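Local atomic coordinates of SAM-dependent O-methyltransferase (Leptospira interrogans, PDB entry 2HNK), a protein that probably transfers a methyl group from S-adenosylmethionine to an oxygen atom of its substrate. Residues T56-G68 with F141-A155. Residues are numbered along the deposited sequence; the frame is centred on the assembly and turned at random.
With SAH (S-adenosyl-L-homocysteine), chain O; SO4 (sulfate ion), chain D.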
loop_
_atom_site.group_PDB
_atom_site.type_symbol
_atom_site.label_atom_id
_atom_site.label_comp_id
_atom_site.label_asym_id
_atom_site.label_seq_id
_atom_site.Cartn_x
_atom_site.Cartn_y
_atom_site.Cartn_z
ATOM N N THR C 56 3.608 7.123 1.081
ATOM C CA THR C 56 4.736 8.040 1.293
ATOM C C THR C 56 5.090 8.115 2.779
ATOM O O THR C 56 6.254 8.021 3.147
ATOM C CB THR C 56 4.432 9.439 0.723
ATOM O OG1 THR C 56 4.217 9.324 -0.686
ATOM C CG2 THR C 56 5.582 10.417 0.983
ATOM N N LYS C 57 4.066 8.249 3.615
ATOM C CA LYS C 57 4.228 8.301 5.066
ATOM C C LYS C 57 4.743 6.989 5.668
ATOM O O LYS C 57 5.664 6.998 6.475
ATOM C CB LYS C 57 2.908 8.715 5.726
ATOM C CG LYS C 57 2.367 10.022 5.217
ATOM C CD LYS C 57 1.238 10.537 6.083
ATOM C CE LYS C 57 0.922 11.980 5.733
ATOM N NZ LYS C 57 -0.096 12.556 6.653
ATOM N N ILE C 58 4.151 5.872 5.260
ATOM C CA ILE C 58 4.537 4.546 5.738
ATOM C C ILE C 58 6.005 4.271 5.402
ATOM O O ILE C 58 6.760 3.797 6.249
ATOM C CB ILE C 58 3.605 3.431 5.132
ATOM C CG1 ILE C 58 2.188 3.534 5.703
ATOM C CG2 ILE C 58 4.168 2.037 5.356
ATOM C CD1 ILE C 58 1.145 2.696 4.930
ATOM N N SER C 59 6.398 4.590 4.171
ATOM C CA SER C 59 7.754 4.339 3.692
ATOM C C SER C 59 8.839 5.211 4.338
ATOM O O SER C 59 10.025 4.876 4.275
ATOM C CB SER C 59 7.807 4.508 2.172
ATOM O OG SER C 59 7.668 5.865 1.803
ATOM N N GLY C 60 8.442 6.326 4.941
ATOM C CA GLY C 60 9.395 7.285 5.520
ATOM C C GLY C 60 10.184 8.072 4.482
ATOM O O GLY C 60 11.159 8.738 4.822
ATOM N N ALA C 61 9.758 8.001 3.218
ATOM C CA ALA C 61 10.423 8.699 2.105
ATOM C C ALA C 61 10.669 10.190 2.363
ATOM O O ALA C 61 9.798 10.900 2.883
ATOM C CB ALA C 61 9.630 8.515 0.800
ATOM N N LYS C 62 11.863 10.651 1.991
ATOM C CA LYS C 62 12.205 12.076 2.058
ATOM C C LYS C 62 12.637 12.627 0.704
ATOM O O LYS C 62 12.644 13.843 0.503
ATOM C CB LYS C 62 13.289 12.346 3.109
ATOM C CG LYS C 62 12.851 12.006 4.521
ATOM C CD LYS C 62 13.688 12.701 5.581
ATOM C CE LYS C 62 13.047 12.486 6.951
ATOM N NZ LYS C 62 13.662 13.330 8.012
ATOM N N ARG C 63 13.008 11.739 -0.215
ATOM C CA ARG C 63 13.359 12.150 -1.571
ATOM C C ARG C 63 12.579 11.347 -2.590
ATOM O O ARG C 63 12.800 10.144 -2.745
ATOM C CB ARG C 63 14.869 12.013 -1.826
ATOM C CG ARG C 63 15.754 12.954 -0.993
ATOM C CD ARG C 63 15.411 14.432 -1.234
ATOM N NE ARG C 63 16.271 15.323 -0.455
ATOM C CZ ARG C 63 15.962 15.824 0.738
ATOM N NH1 ARG C 63 14.793 15.555 1.314
ATOM N NH2 ARG C 63 16.828 16.620 1.357
ATOM N N ILE C 64 11.670 12.026 -3.285
ATOM C CA ILE C 64 10.791 11.389 -4.267
ATOM C C ILE C 64 11.075 11.910 -5.680
ATOM O O ILE C 64 11.363 13.090 -5.860
ATOM C CB ILE C 64 9.290 11.630 -3.915
ATOM C CG1 ILE C 64 8.957 11.034 -2.537
ATOM C CG2 ILE C 64 8.370 11.072 -5.013
ATOM C CD1 ILE C 64 7.544 11.297 -2.071
ATOM N N ILE C 65 10.996 11.032 -6.676
ATOM C CA ILE C 65 10.962 11.477 -8.071
ATOM C C ILE C 65 9.690 10.994 -8.752
ATOM O O ILE C 65 9.408 9.800 -8.776
ATOM C CB ILE C 65 12.197 11.035 -8.891
ATOM C CG1 ILE C 65 13.484 11.621 -8.302
ATOM C CG2 ILE C 65 12.048 11.447 -10.369
ATOM C CD1 ILE C 65 14.751 11.117 -8.982
ATOM N N GLU C 66 8.934 11.942 -9.298
ATOM C CA GLU C 66 7.764 11.640 -10.100
ATOM C C GLU C 66 8.111 11.777 -11.580
ATOM O O GLU C 66 8.539 12.842 -12.025
ATOM C CB GLU C 66 6.599 12.563 -9.717
ATOM C CG GLU C 66 5.393 12.462 -10.643
ATOM C CD GLU C 66 4.210 13.244 -10.132
ATOM O OE1 GLU C 66 3.997 14.398 -10.583
ATOM O OE2 GLU C 66 3.508 12.716 -9.254
ATOM N N ILE C 67 7.924 10.688 -12.325
ATOM C CA ILE C 67 8.143 10.667 -13.766
ATOM C C ILE C 67 6.781 10.774 -14.450
ATOM O O ILE C 67 6.057 9.770 -14.593
ATOM C CB ILE C 67 8.867 9.370 -14.238
ATOM C CG1 ILE C 67 10.153 9.104 -13.431
ATOM C CG2 ILE C 67 9.198 9.448 -15.726
ATOM C CD1 ILE C 67 10.559 7.651 -13.418
ATOM N N GLY C 68 6.435 11.988 -14.865
ATOM C CA GLY C 68 5.127 12.256 -15.452
ATOM C C GLY C 68 4.223 12.951 -14.461
ATOM O O GLY C 68 3.658 12.319 -13.554
ATOM N N PHE C 141 18.372 18.743 -3.302
ATOM C CA PHE C 141 17.444 17.616 -3.426
ATOM C C PHE C 141 18.254 16.327 -3.301
ATOM O O PHE C 141 18.402 15.799 -2.194
ATOM C CB PHE C 141 16.661 17.687 -4.754
ATOM C CG PHE C 141 15.799 16.480 -5.035
ATOM C CD1 PHE C 141 14.626 16.256 -4.319
ATOM C CD2 PHE C 141 16.154 15.577 -6.034
ATOM C CE1 PHE C 141 13.829 15.137 -4.591
ATOM C CE2 PHE C 141 15.374 14.463 -6.301
ATOM C CZ PHE C 141 14.204 14.245 -5.582
ATOM N N ALA C 142 18.805 15.850 -4.419
ATOM C CA ALA C 142 19.604 14.616 -4.448
ATOM C C ALA C 142 20.233 14.427 -5.824
ATOM O O ALA C 142 19.812 15.063 -6.790
ATOM C CB ALA C 142 18.745 13.398 -4.081
ATOM N N PHE C 143 21.248 13.565 -5.900
ATOM C CA PHE C 143 21.862 13.181 -7.173
ATOM C C PHE C 143 22.690 11.913 -7.035
ATOM O O PHE C 143 22.989 11.476 -5.925
ATOM C CB PHE C 143 22.697 14.321 -7.777
ATOM C CG PHE C 143 23.936 14.644 -7.003
ATOM C CD1 PHE C 143 25.165 14.084 -7.365
ATOM C CD2 PHE C 143 23.886 15.515 -5.918
ATOM C CE1 PHE C 143 26.320 14.382 -6.647
ATOM C CE2 PHE C 143 25.038 15.824 -5.193
ATOM C CZ PHE C 143 26.261 15.256 -5.561
ATOM N N GLY C 144 23.047 11.321 -8.169
ATOM C CA GLY C 144 23.868 10.111 -8.180
ATOM C C GLY C 144 23.051 8.864 -7.910
ATOM O O GLY C 144 21.888 8.957 -7.515
ATOM N N PRO C 145 23.647 7.681 -8.132
ATOM C CA PRO C 145 22.940 6.435 -7.848
ATOM C C PRO C 145 22.640 6.283 -6.361
ATOM O O PRO C 145 23.242 6.974 -5.542
ATOM C CB PRO C 145 23.918 5.342 -8.314
ATOM C CG PRO C 145 25.245 6.008 -8.446
ATOM C CD PRO C 145 25.003 7.463 -8.670
ATOM N N SER C 146 21.700 5.392 -6.041
ATOM C CA SER C 146 21.256 5.115 -4.669
ATOM C C SER C 146 20.942 6.359 -3.850
ATOM O O SER C 146 21.337 6.460 -2.694
ATOM C CB SER C 146 22.288 4.251 -3.935
ATOM O OG SER C 146 22.202 2.911 -4.380
ATOM N N SER C 147 20.233 7.306 -4.445
ATOM C CA SER C 147 19.957 8.567 -3.757
ATOM C C SER C 147 18.465 8.822 -3.480
ATOM O O SER C 147 18.122 9.737 -2.732
ATOM C CB SER C 147 20.554 9.732 -4.557
ATOM O OG SER C 147 20.052 9.757 -5.882
ATOM N N ILE C 148 17.590 8.010 -4.078
ATOM C CA ILE C 148 16.147 8.261 -4.041
ATOM C C ILE C 148 15.389 7.265 -3.157
ATOM O O ILE C 148 15.679 6.067 -3.156
ATOM C CB ILE C 148 15.545 8.299 -5.483
ATOM C CG1 ILE C 148 16.374 9.230 -6.393
ATOM C CG2 ILE C 148 14.073 8.706 -5.466
ATOM C CD1 ILE C 148 16.433 10.713 -5.951
ATOM N N ASP C 149 14.415 7.773 -2.408
ATOM C CA ASP C 149 13.601 6.927 -1.534
ATOM C C ASP C 149 12.443 6.272 -2.267
ATOM O O ASP C 149 12.150 5.089 -2.059
ATOM C CB ASP C 149 13.049 7.753 -0.374
ATOM C CG ASP C 149 14.136 8.306 0.508
ATOM O OD1 ASP C 149 15.113 7.585 0.756
ATOM O OD2 ASP C 149 14.005 9.450 0.964
ATOM N N LEU C 150 11.787 7.052 -3.123
ATOM C CA LEU C 150 10.549 6.622 -3.744
ATOM C C LEU C 150 10.389 7.204 -5.143
ATOM O O LEU C 150 10.709 8.370 -5.387
ATOM C CB LEU C 150 9.352 6.977 -2.846
ATOM C CG LEU C 150 7.948 6.485 -3.209
ATOM C CD1 LEU C 150 7.096 6.284 -1.954
ATOM C CD2 LEU C 150 7.249 7.445 -4.164
ATOM N N PHE C 151 9.898 6.367 -6.051
ATOM C CA PHE C 151 9.573 6.781 -7.405
ATOM C C PHE C 151 8.099 6.608 -7.696
ATOM O O PHE C 151 7.497 5.620 -7.282
ATOM C CB PHE C 151 10.337 5.938 -8.415
ATOM C CG PHE C 151 11.619 6.541 -8.864
ATOM C CD1 PHE C 151 12.802 6.274 -8.187
ATOM C CD2 PHE C 151 11.655 7.361 -9.985
ATOM C CE1 PHE C 151 14.010 6.825 -8.623
ATOM C CE2 PHE C 151 12.856 7.908 -10.434
ATOM C CZ PHE C 151 14.029 7.647 -9.749
ATOM N N PHE C 152 7.534 7.562 -8.432
ATOM C CA PHE C 152 6.229 7.387 -9.045
ATOM C C PHE C 152 6.379 7.403 -10.572
ATOM O O PHE C 152 6.748 8.422 -11.155
ATOM C CB PHE C 152 5.261 8.473 -8.581
ATOM C CG PHE C 152 3.848 8.267 -9.044
ATOM C CD1 PHE C 152 3.188 7.057 -8.821
ATOM C CD2 PHE C 152 3.162 9.282 -9.690
ATOM C CE1 PHE C 152 1.882 6.860 -9.261
ATOM C CE2 PHE C 152 1.837 9.097 -10.119
ATOM C CZ PHE C 152 1.206 7.882 -9.905
ATOM N N LEU C 153 6.099 6.268 -11.201
ATOM C CA LEU C 153 6.176 6.139 -12.646
ATOM C C LEU C 153 4.791 6.268 -13.297
ATOM O O LEU C 153 3.945 5.375 -13.177
ATOM C CB LEU C 153 6.837 4.808 -13.045
ATOM C CG LEU C 153 6.871 4.456 -14.541
ATOM C CD1 LEU C 153 7.571 5.555 -15.379
ATOM C CD2 LEU C 153 7.510 3.089 -14.786
ATOM N N ASP C 154 4.595 7.377 -14.007
ATOM C CA ASP C 154 3.333 7.685 -14.667
ATOM C C ASP C 154 3.538 8.510 -15.947
ATOM O O ASP C 154 2.786 9.440 -16.231
ATOM C CB ASP C 154 2.418 8.433 -13.695
ATOM C CG ASP C 154 0.976 8.475 -14.163
ATOM O OD1 ASP C 154 0.576 7.644 -15.011
ATOM O OD2 ASP C 154 0.245 9.343 -13.662
ATOM N N ALA C 155 4.555 8.158 -16.723
ATOM C CA ALA C 155 4.891 8.905 -17.935
ATOM C C ALA C 155 4.447 8.155 -19.192
ATOM O O ALA C 155 3.416 7.475 -19.182
ATOM C CB ALA C 155 6.384 9.216 -17.970
HETATM N N SAH O . 0.843 12.061 -12.463
HETATM C CA SAH O . -0.181 12.822 -13.243
HETATM C CB SAH O . -0.551 12.055 -14.513
HETATM C CG SAH O . 0.605 11.887 -15.502
HETATM S SD SAH O . -0.025 11.896 -17.194
HETATM C C SAH O . -1.433 13.193 -12.430
HETATM O O SAH O . -2.308 13.923 -12.906
HETATM O OXT SAH O . -1.602 12.780 -11.285
HETATM C "C5'" SAH O . 1.605 11.709 -17.965
HETATM C "C4'" SAH O . 2.426 12.989 -18.083
HETATM O "O4'" SAH O . 3.744 12.643 -18.456
HETATM C "C3'" SAH O . 1.900 13.940 -19.145
HETATM O "O3'" SAH O . 1.723 15.210 -18.562
HETATM C "C2'" SAH O . 2.977 14.025 -20.208
HETATM O "O2'" SAH O . 3.160 15.361 -20.629
HETATM C "C1'" SAH O . 4.211 13.501 -19.480
HETATM N N9 SAH O . 5.183 12.816 -20.361
HETATM C C8 SAH O . 4.953 12.138 -21.538
HETATM N N7 SAH O . 6.138 11.681 -22.015
HETATM C C5 SAH O . 7.122 12.053 -21.160
HETATM C C6 SAH O . 8.504 11.860 -21.151
HETATM N N6 SAH O . 9.106 11.189 -22.126
HETATM N N1 SAH O . 9.261 12.381 -20.118
HETATM C C2 SAH O . 8.657 13.084 -19.091
HETATM N N3 SAH O . 7.288 13.272 -19.103
HETATM C C4 SAH O . 6.533 12.770 -20.120
HETATM S S SO4 D . 2.351 12.899 10.095
HETATM O O1 SO4 D . 2.518 11.599 10.726
HETATM O O2 SO4 D . 1.326 12.839 9.061
HETATM O O3 SO4 D . 1.934 13.877 11.077
HETATM O O4 SO4 D . 3.626 13.284 9.512
#
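Strands 63-67 and 150-153 run side by side in parallel, 11° apart, as the central pair of the Rossmann-like methyltransferase sheet. Their hydrogen-bond ladder passes from Leu150 O to Ile65 N, from Ile65 O to Phe152 N and from Phe152 O to Ile67 N (2.8 Å), and Ile67 O then receives Asp154 N. At the N-terminal end of the pair, where the chain turns at Asp149, Arg63 O accepts both Asp149 N and Leu150 N.

The Asp149 carboxylate suits this corner because OD2 accepts hydrogen bonds from Lys62 N (2.7 Å) and Arg63 N (2.8 Å), which arrive from opposite faces of its plane; OD1 pairs with Lys172. Arg63 bends at chi2 (-59°), bringing NE to Phe141 O at 2.8 Å with the oxygen in the guanidinium plane, while NH1 bonds Lys62 O and Asp85 O. The Phe141 ring turns its edge to Ile64 O and to CG1 of Ile65.

Branched and aromatic residues fill the face shared by Ile65, Ile67, Phe151 and Leu153, where helix 160-170 packs on the last three. Ile65 lays CB over the face of the Phe151 ring, a CH-pi contact 4.0 Å from the centroid, and its CD1 presses tightly on Ile148 CD1. Ile67 CD1 reaches Phe151 CD2 at 3.6 Å.

Across the sheet, Glu66 and Phe152 lie alongside each other, their CG atoms both anti to the backbone N, with helix 73-81 over them. Glu66 OE2 bonds Ser74, whose OG also binds the S-adenosyl-L-homocysteine, a second-shell link to the site at the strand ends. There Gly68, with backbone angles that suit a residue lacking a side chain, and Asp154 hold the homocysteine amine: SAH N donates to Gly68 O and to Asp154 OD2, each at 3.0 Å.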